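Local coordinates for protein nonaheme cytochrome c (Desulfovibrio desulfuricans, PDB 1DUW) that transfers electrons through nine covalently bound c-type hemes, probably in exchange with a hydrogenase, at residues Ser20-Pro25 and His63-Lys68; Pro178-Ile183 and Asn194-Arg199. All blocks are in the same frame, centred on the assembly; numbering follows the deposited sequence.

Contact 1. Residues Ser20-Pro25 and His63-Lys68; sequences SAKPNP and HTTEGK. With HEC (heme c), chain B.
An ST turn at Ser-20 receives the carboxylate of Glu-66 where two surface loops meet. The turn is defined by Lys-22 N, which donates to Ser-20 OG at 2.8 Å with an N-H...O angle of 150°. Across the contact, Ala-21 N gives Glu-66 OE1 a nearly straight bond of 2.9 Å (164°), arriving on the syn side of the carboxylate but well out of its plane. Glu-66 reaches this amide because its chain bends at chi2 (88°), while its CA-CB bond already faces the turn. The Glu-66 loop follows directly on the CXXCH heme-binding motif that spans Cys-59 to His-63, in a region of the class III cytochrome c family. His-63 NE2 binds the heme iron at 2.2 Å, with His-52 as the other axial ligand, and His-63 ND1 is held by Val-74 O. The second carboxylate oxygen is less securely placed. Lys-22, bent at chi3 and chi4, folds its ammonium back to form a salt bridge of 3.0 Å between NZ and Glu-66 OE2, but that oxygen sits too close to a neighbour in the model, so the length is doubtful, as is its very short approach to Ser-20 OG. Beside the carboxylate, Thr-65 OG1 lies 3.3 Å from Ser-20 CB, and a backbone hydrogen bond also joins Thr-65 and Val-19.

Contact 2. Residues Pro178-Ile183 and Asn194-Arg199; sequences PYKVSI and NFTHRR. With HEC (heme c), chain I.
Pro-178 lays its CG over the ring of His-197, 3.6 Å from the centroid and only 9° off the ring normal, a CH-pi contact beside a heme iron. His-197 NE2 binds that iron at 2.2 Å, with His-229 as the other axial ligand. An ordered water bridges the same pair, accepting from His-197 ND1 at 2.9 Å and donating to Pro-178 O. This is the tight part of the contact. Pro-178 CD continues onto the porphyrin, 3.4 Å from heme CHB, and Val-181 CG2 comes equally near His-197 CD2. Behind these groups lies a short antiparallel beta hairpin, strands 181-183 and 193-195, in which Val-181 and Phe-195 form a hydrogen-bonded pair through both their N and O atoms. Both side chains lie on the heme side of this sheet, where Ile-183 CD1 packs against Phe-195 CB and the Phe-195 ring reaches the porphyrin rim. As the second strand gives way to helix 197-208, Arg-198 N donates to Tyr-179 O (2.7 Å, 168°). Arg-198 also lays its guanidinium, one face down, over Tyr-179 CA; Ala-174 O takes its NE and Gly-177 O its NH2.

The outer side is looser. Here the Tyr-179 ring is exposed, and Lys-180, extended beyond CG, passes Asn-194 at van der Waals range, its CB 3.9 Å from Asn-194 ND2. A second water joins Tyr-179 O to Arg-199 N. With one ring nitrogen on iron, the other giving its N-H to an ordered water, and a proline over one face, the rotation of the His-197 imidazole is well determined; the N-H...water bond may also modestly strengthen electron donation to the iron.

Each contact includes an axial histidine of a different heme. In contact 1, His-63 makes no contact across the two segments, although the side chain of Thr-65 comes within about 4 Å of another heme; in contact 2 the paired segments pack directly on the ligand and porphyrin. Their centres are about 53 Å apart and their nearest atoms about 42 Å, on opposite sides of the chain's centre. They lie in the two separate class III cytochrome c regions of the chain. The two irons are also about 42 Å apart, too far for a single direct step, so electrons passing between these hemes would probably travel by way of other hemes.

Contact 1. Residues Ser20-Pro25 and His63-Lys68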
# COMPACT_ATOMS: atom_id res chain seq x y z
N SER A 20 26.29 0.67 -2.76
CA SER A 20 26.70 0.69 -4.14
C SER A 20 28.20 0.48 -4.36
O SER A 20 28.98 0.77 -3.46
CB SER A 20 26.34 2.06 -4.75
OG SER A 20 26.86 2.18 -6.07
N ALA A 21 28.56 0.02 -5.56
CA ALA A 21 29.96 -0.18 -5.93
C ALA A 21 30.49 1.11 -6.55
O ALA A 21 31.68 1.34 -6.75
CB ALA A 21 30.09 -1.37 -6.86
N LYS A 22 29.54 2.00 -6.85
CA LYS A 22 29.81 3.30 -7.41
C LYS A 22 29.94 4.30 -6.26
O LYS A 22 28.94 4.49 -5.56
CB LYS A 22 28.69 3.77 -8.34
CG LYS A 22 28.35 2.89 -9.52
CD LYS A 22 27.64 3.67 -10.61
CE LYS A 22 26.17 3.90 -10.34
NZ LYS A 22 25.38 2.64 -10.27
N PRO A 23 31.08 4.95 -6.04
CA PRO A 23 31.13 5.93 -4.93
C PRO A 23 30.07 7.02 -5.20
O PRO A 23 29.80 7.36 -6.36
CB PRO A 23 32.54 6.48 -4.96
CG PRO A 23 33.33 5.53 -5.80
CD PRO A 23 32.37 4.86 -6.74
N ASN A 24 29.49 7.50 -4.11
CA ASN A 24 28.41 8.47 -4.04
C ASN A 24 28.67 9.58 -3.05
O ASN A 24 27.96 9.70 -2.05
CB ASN A 24 27.16 7.69 -3.64
CG ASN A 24 25.87 8.34 -4.07
OD1 ASN A 24 25.86 9.49 -4.51
ND2 ASN A 24 24.78 7.60 -3.91
N PRO A 25 29.67 10.40 -3.31
CA PRO A 25 30.05 11.47 -2.38
C PRO A 25 28.96 12.52 -2.22
O PRO A 25 28.89 13.21 -1.20
CB PRO A 25 31.29 12.09 -3.04
CG PRO A 25 31.19 11.74 -4.48
CD PRO A 25 30.50 10.40 -4.54
N HIS A 63 22.64 -8.01 -2.62
CA HIS A 63 21.89 -7.12 -3.49
C HIS A 63 22.39 -5.68 -3.43
O HIS A 63 21.90 -4.85 -2.65
CB HIS A 63 20.40 -7.15 -3.13
CG HIS A 63 19.80 -8.50 -3.35
ND1 HIS A 63 19.72 -9.09 -4.60
CD2 HIS A 63 19.27 -9.39 -2.47
CE1 HIS A 63 19.16 -10.27 -4.51
NE2 HIS A 63 18.89 -10.45 -3.24
N THR A 64 23.38 -5.38 -4.26
CA THR A 64 23.89 -4.00 -4.27
C THR A 64 23.12 -3.25 -5.34
O THR A 64 22.46 -3.91 -6.16
CB THR A 64 25.40 -4.01 -4.50
OG1 THR A 64 25.65 -4.83 -5.65
CG2 THR A 64 26.11 -4.68 -3.33
N THR A 65 23.17 -1.92 -5.37
CA THR A 65 22.40 -1.21 -6.39
C THR A 65 22.73 -1.67 -7.81
O THR A 65 21.83 -1.70 -8.65
CB THR A 65 22.62 0.32 -6.36
OG1 THR A 65 24.01 0.63 -6.57
CG2 THR A 65 22.23 0.91 -5.01
N GLU A 66 23.98 -2.03 -8.07
CA GLU A 66 24.37 -2.46 -9.40
C GLU A 66 24.08 -3.92 -9.72
O GLU A 66 23.87 -4.29 -10.87
CB GLU A 66 25.89 -2.27 -9.57
CG GLU A 66 26.31 -0.81 -9.64
CD GLU A 66 26.57 -0.26 -8.25
OE1 GLU A 66 26.60 -1.11 -7.32
OE2 GLU A 66 26.73 0.97 -8.13
N GLY A 67 24.12 -4.72 -8.65
CA GLY A 67 23.91 -6.15 -8.70
C GLY A 67 25.25 -6.85 -8.78
O GLY A 67 26.24 -6.28 -9.28
N LYS A 68 25.32 -8.10 -8.32
CA LYS A 68 26.59 -8.82 -8.42
C LYS A 68 26.35 -10.32 -8.30
O LYS A 68 25.22 -10.73 -8.06
CB LYS A 68 27.60 -8.34 -7.39
CG LYS A 68 27.33 -8.77 -5.96
CD LYS A 68 28.33 -8.09 -5.04
CE LYS A 68 27.91 -8.22 -3.59
NZ LYS A 68 28.91 -7.61 -2.67
FE HEC B . 17.87 -12.17 -2.29
CHA HEC B . 16.85 -13.13 -5.46
CHB HEC B . 14.98 -10.41 -1.86
CHC HEC B . 18.97 -11.17 0.82
CHD HEC B . 20.86 -13.88 -2.77
NA HEC B . 16.25 -11.84 -3.44
C1A HEC B . 16.03 -12.33 -4.69
C2A HEC B . 14.73 -11.87 -5.11
C3A HEC B . 14.21 -11.11 -4.09
C4A HEC B . 15.18 -11.08 -3.03
CMA HEC B . 12.95 -10.27 -4.07
CAA HEC B . 13.97 -12.47 -6.30
CBA HEC B . 14.05 -11.59 -7.53
CGA HEC B . 13.19 -12.08 -8.67
O1A HEC B . 12.87 -13.28 -8.76
O2A HEC B . 13.07 -11.28 -9.63
NB HEC B . 17.13 -11.01 -0.82
C1B HEC B . 15.91 -10.40 -0.85
C2B HEC B . 15.72 -9.70 0.40
C3B HEC B . 16.84 -9.90 1.16
C4B HEC B . 17.73 -10.74 0.38
CMB HEC B . 14.57 -8.75 0.66
CAB HEC B . 17.09 -9.49 2.59
CBB HEC B . 15.95 -9.75 3.57
NC HEC B . 19.56 -12.46 -1.22
C1C HEC B . 19.77 -11.96 0.04
C2C HEC B . 21.08 -12.42 0.47
C3C HEC B . 21.62 -13.17 -0.54
C4C HEC B . 20.68 -13.11 -1.64
CMC HEC B . 21.65 -12.17 1.83
CAC HEC B . 23.06 -13.57 -0.74
CBC HEC B . 23.57 -14.63 0.22
ND HEC B . 18.68 -13.26 -3.80
C1D HEC B . 19.90 -13.89 -3.75
C2D HEC B . 20.00 -14.74 -4.91
C3D HEC B . 18.88 -14.53 -5.66
C4D HEC B . 17.98 -13.70 -4.89
CMD HEC B . 21.24 -15.54 -5.23
CAD HEC B . 18.37 -15.39 -6.81
CBD HEC B . 17.89 -16.77 -6.34
CGD HEC B . 16.95 -17.40 -7.36
O1D HEC B . 16.87 -16.84 -8.47
O2D HEC B . 15.97 -18.04 -6.89

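Contact 2. Residues Pro178-Ile183 and Asn194-Arg199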
# COMPACT_ATOMS: atom_id res chain seq x y z
N PRO A 178 -20.91 12.19 2.92
CA PRO A 178 -22.38 12.19 3.04
C PRO A 178 -22.92 10.96 3.80
O PRO A 178 -22.33 9.87 3.86
CB PRO A 178 -22.84 12.15 1.59
CG PRO A 178 -21.68 11.71 0.78
CD PRO A 178 -20.44 12.12 1.53
N TYR A 179 -24.08 11.11 4.40
CA TYR A 179 -24.70 10.01 5.17
C TYR A 179 -25.12 8.90 4.21
O TYR A 179 -24.63 7.78 4.31
CB TYR A 179 -25.85 10.57 5.99
CG TYR A 179 -26.87 9.60 6.52
CD1 TYR A 179 -26.53 8.54 7.36
CD2 TYR A 179 -28.20 9.75 6.18
CE1 TYR A 179 -27.51 7.67 7.82
CE2 TYR A 179 -29.18 8.89 6.64
CZ TYR A 179 -28.83 7.85 7.47
OH TYR A 179 -29.82 7.00 7.91
N LYS A 180 -25.98 9.23 3.27
CA LYS A 180 -26.50 8.40 2.20
C LYS A 180 -26.44 9.15 0.87
O LYS A 180 -26.39 10.38 0.82
CB LYS A 180 -27.94 7.96 2.48
CG LYS A 180 -28.07 7.01 3.67
CD LYS A 180 -29.40 6.28 3.60
CE LYS A 180 -29.70 5.58 4.92
NZ LYS A 180 -30.89 4.69 4.80
N VAL A 181 -26.42 8.44 -0.24
CA VAL A 181 -26.38 9.09 -1.54
C VAL A 181 -27.40 8.38 -2.44
O VAL A 181 -27.27 7.16 -2.60
CB VAL A 181 -25.02 9.06 -2.26
CG1 VAL A 181 -25.09 9.84 -3.58
CG2 VAL A 181 -23.92 9.64 -1.39
N SER A 182 -28.34 9.17 -2.95
CA SER A 182 -29.32 8.62 -3.87
C SER A 182 -28.68 8.58 -5.26
O SER A 182 -28.65 9.61 -5.93
CB SER A 182 -30.61 9.44 -3.90
OG SER A 182 -31.45 8.96 -4.95
N ILE A 183 -28.14 7.46 -5.67
CA ILE A 183 -27.48 7.35 -6.97
C ILE A 183 -28.56 7.18 -8.02
O ILE A 183 -29.12 6.09 -8.18
CB ILE A 183 -26.46 6.20 -7.01
CG1 ILE A 183 -25.45 6.27 -5.86
CG2 ILE A 183 -25.74 6.11 -8.34
CD1 ILE A 183 -24.37 5.21 -5.96
N ASN A 194 -30.24 3.76 -3.20
CA ASN A 194 -30.01 4.60 -2.01
C ASN A 194 -28.79 4.07 -1.28
O ASN A 194 -28.89 3.23 -0.38
CB ASN A 194 -31.27 4.56 -1.15
CG ASN A 194 -31.35 5.70 -0.15
OD1 ASN A 194 -32.26 5.73 0.69
ND2 ASN A 194 -30.41 6.63 -0.24
N PHE A 195 -27.61 4.52 -1.66
CA PHE A 195 -26.35 4.05 -1.11
C PHE A 195 -26.07 4.48 0.32
O PHE A 195 -26.15 5.68 0.59
CB PHE A 195 -25.21 4.58 -2.00
CG PHE A 195 -23.82 4.07 -1.71
CD1 PHE A 195 -23.55 2.72 -1.56
CD2 PHE A 195 -22.77 4.97 -1.60
CE1 PHE A 195 -22.26 2.28 -1.32
CE2 PHE A 195 -21.48 4.52 -1.34
CZ PHE A 195 -21.21 3.17 -1.20
N THR A 196 -25.72 3.49 1.15
CA THR A 196 -25.39 3.71 2.55
C THR A 196 -23.92 4.13 2.64
O THR A 196 -23.06 3.45 3.20
CB THR A 196 -25.61 2.50 3.47
OG1 THR A 196 -24.95 1.33 2.97
CG2 THR A 196 -27.11 2.18 3.53
N HIS A 197 -23.68 5.29 2.06
CA HIS A 197 -22.37 5.91 1.97
C HIS A 197 -21.64 5.96 3.29
O HIS A 197 -20.52 5.46 3.44
CB HIS A 197 -22.56 7.32 1.40
CG HIS A 197 -21.29 7.94 0.91
ND1 HIS A 197 -20.23 8.20 1.75
CD2 HIS A 197 -20.92 8.37 -0.33
CE1 HIS A 197 -19.25 8.75 1.06
NE2 HIS A 197 -19.66 8.85 -0.18
N ARG A 198 -22.25 6.58 4.30
CA ARG A 198 -21.54 6.66 5.58
C ARG A 198 -21.39 5.31 6.27
O ARG A 198 -20.34 5.03 6.85
CB ARG A 198 -22.28 7.64 6.50
CG ARG A 198 -21.58 7.88 7.82
CD ARG A 198 -22.23 9.05 8.55
NE ARG A 198 -21.98 10.33 7.87
CZ ARG A 198 -22.86 11.32 7.97
NH1 ARG A 198 -23.96 11.15 8.69
NH2 ARG A 198 -22.65 12.48 7.37
N ARG A 199 -22.43 4.47 6.21
CA ARG A 199 -22.28 3.16 6.88
C ARG A 199 -21.17 2.39 6.20
O ARG A 199 -20.35 1.72 6.83
CB ARG A 199 -23.58 2.35 6.85
CG ARG A 199 -23.54 1.10 7.73
CD ARG A 199 -24.44 0.00 7.21
NE ARG A 199 -24.01 -0.57 5.93
CZ ARG A 199 -22.93 -1.33 5.82
NH1 ARG A 199 -22.21 -1.58 6.91
NH2 ARG A 199 -22.57 -1.84 4.65
FE HEC I . -18.27 9.22 -1.88
CHA HEC I . -20.83 10.43 -3.89
CHB HEC I . -17.82 12.39 -0.55
CHC HEC I . -15.73 8.02 0.12
CHD HEC I . -18.75 6.10 -3.23
NA HEC I . -19.13 11.03 -2.15
C1A HEC I . -20.16 11.27 -3.03
C2A HEC I . -20.48 12.68 -2.92
C3A HEC I . -19.65 13.23 -1.99
C4A HEC I . -18.78 12.18 -1.50
CMA HEC I . -19.55 14.67 -1.54
CAA HEC I . -21.73 13.22 -3.59
CBA HEC I . -22.90 13.32 -2.61
CGA HEC I . -24.14 13.86 -3.33
O1A HEC I . -25.21 13.72 -2.71
O2A HEC I . -24.05 14.00 -4.57
NB HEC I . -17.02 10.03 -0.50
C1B HEC I . -17.02 11.35 -0.12
C2B HEC I . -15.98 11.52 0.89
C3B HEC I . -15.38 10.30 1.09
C4B HEC I . -16.05 9.36 0.21
CMB HEC I . -15.62 12.86 1.49
CAB HEC I . -14.31 9.92 2.09
CBB HEC I . -14.57 10.36 3.52
NC HEC I . -17.41 7.42 -1.61
C1C HEC I . -16.38 7.16 -0.75
C2C HEC I . -16.09 5.75 -0.87
C3C HEC I . -16.93 5.22 -1.80
C4C HEC I . -17.72 6.30 -2.34
CMC HEC I . -15.08 5.05 -0.00
CAC HEC I . -17.01 3.80 -2.32
CBC HEC I . -17.11 2.74 -1.21
ND HEC I . -19.51 8.43 -3.27
C1D HEC I . -19.34 7.19 -3.85
C2D HEC I . -20.42 7.01 -4.81
C3D HEC I . -21.19 8.14 -4.78
C4D HEC I . -20.56 9.07 -3.88
CMD HEC I . -20.69 5.74 -5.57
CAD HEC I . -22.10 8.58 -5.94
CBD HEC I . -21.36 9.38 -7.01
CGD HEC I . -22.16 9.53 -8.29
O1D HEC I . -21.69 10.24 -9.22
O2D HEC I . -23.20 8.84 -8.44
O HOH W 1 -19.68 9.17 4.38
O HOH W 2 -25.11 5.28 5.46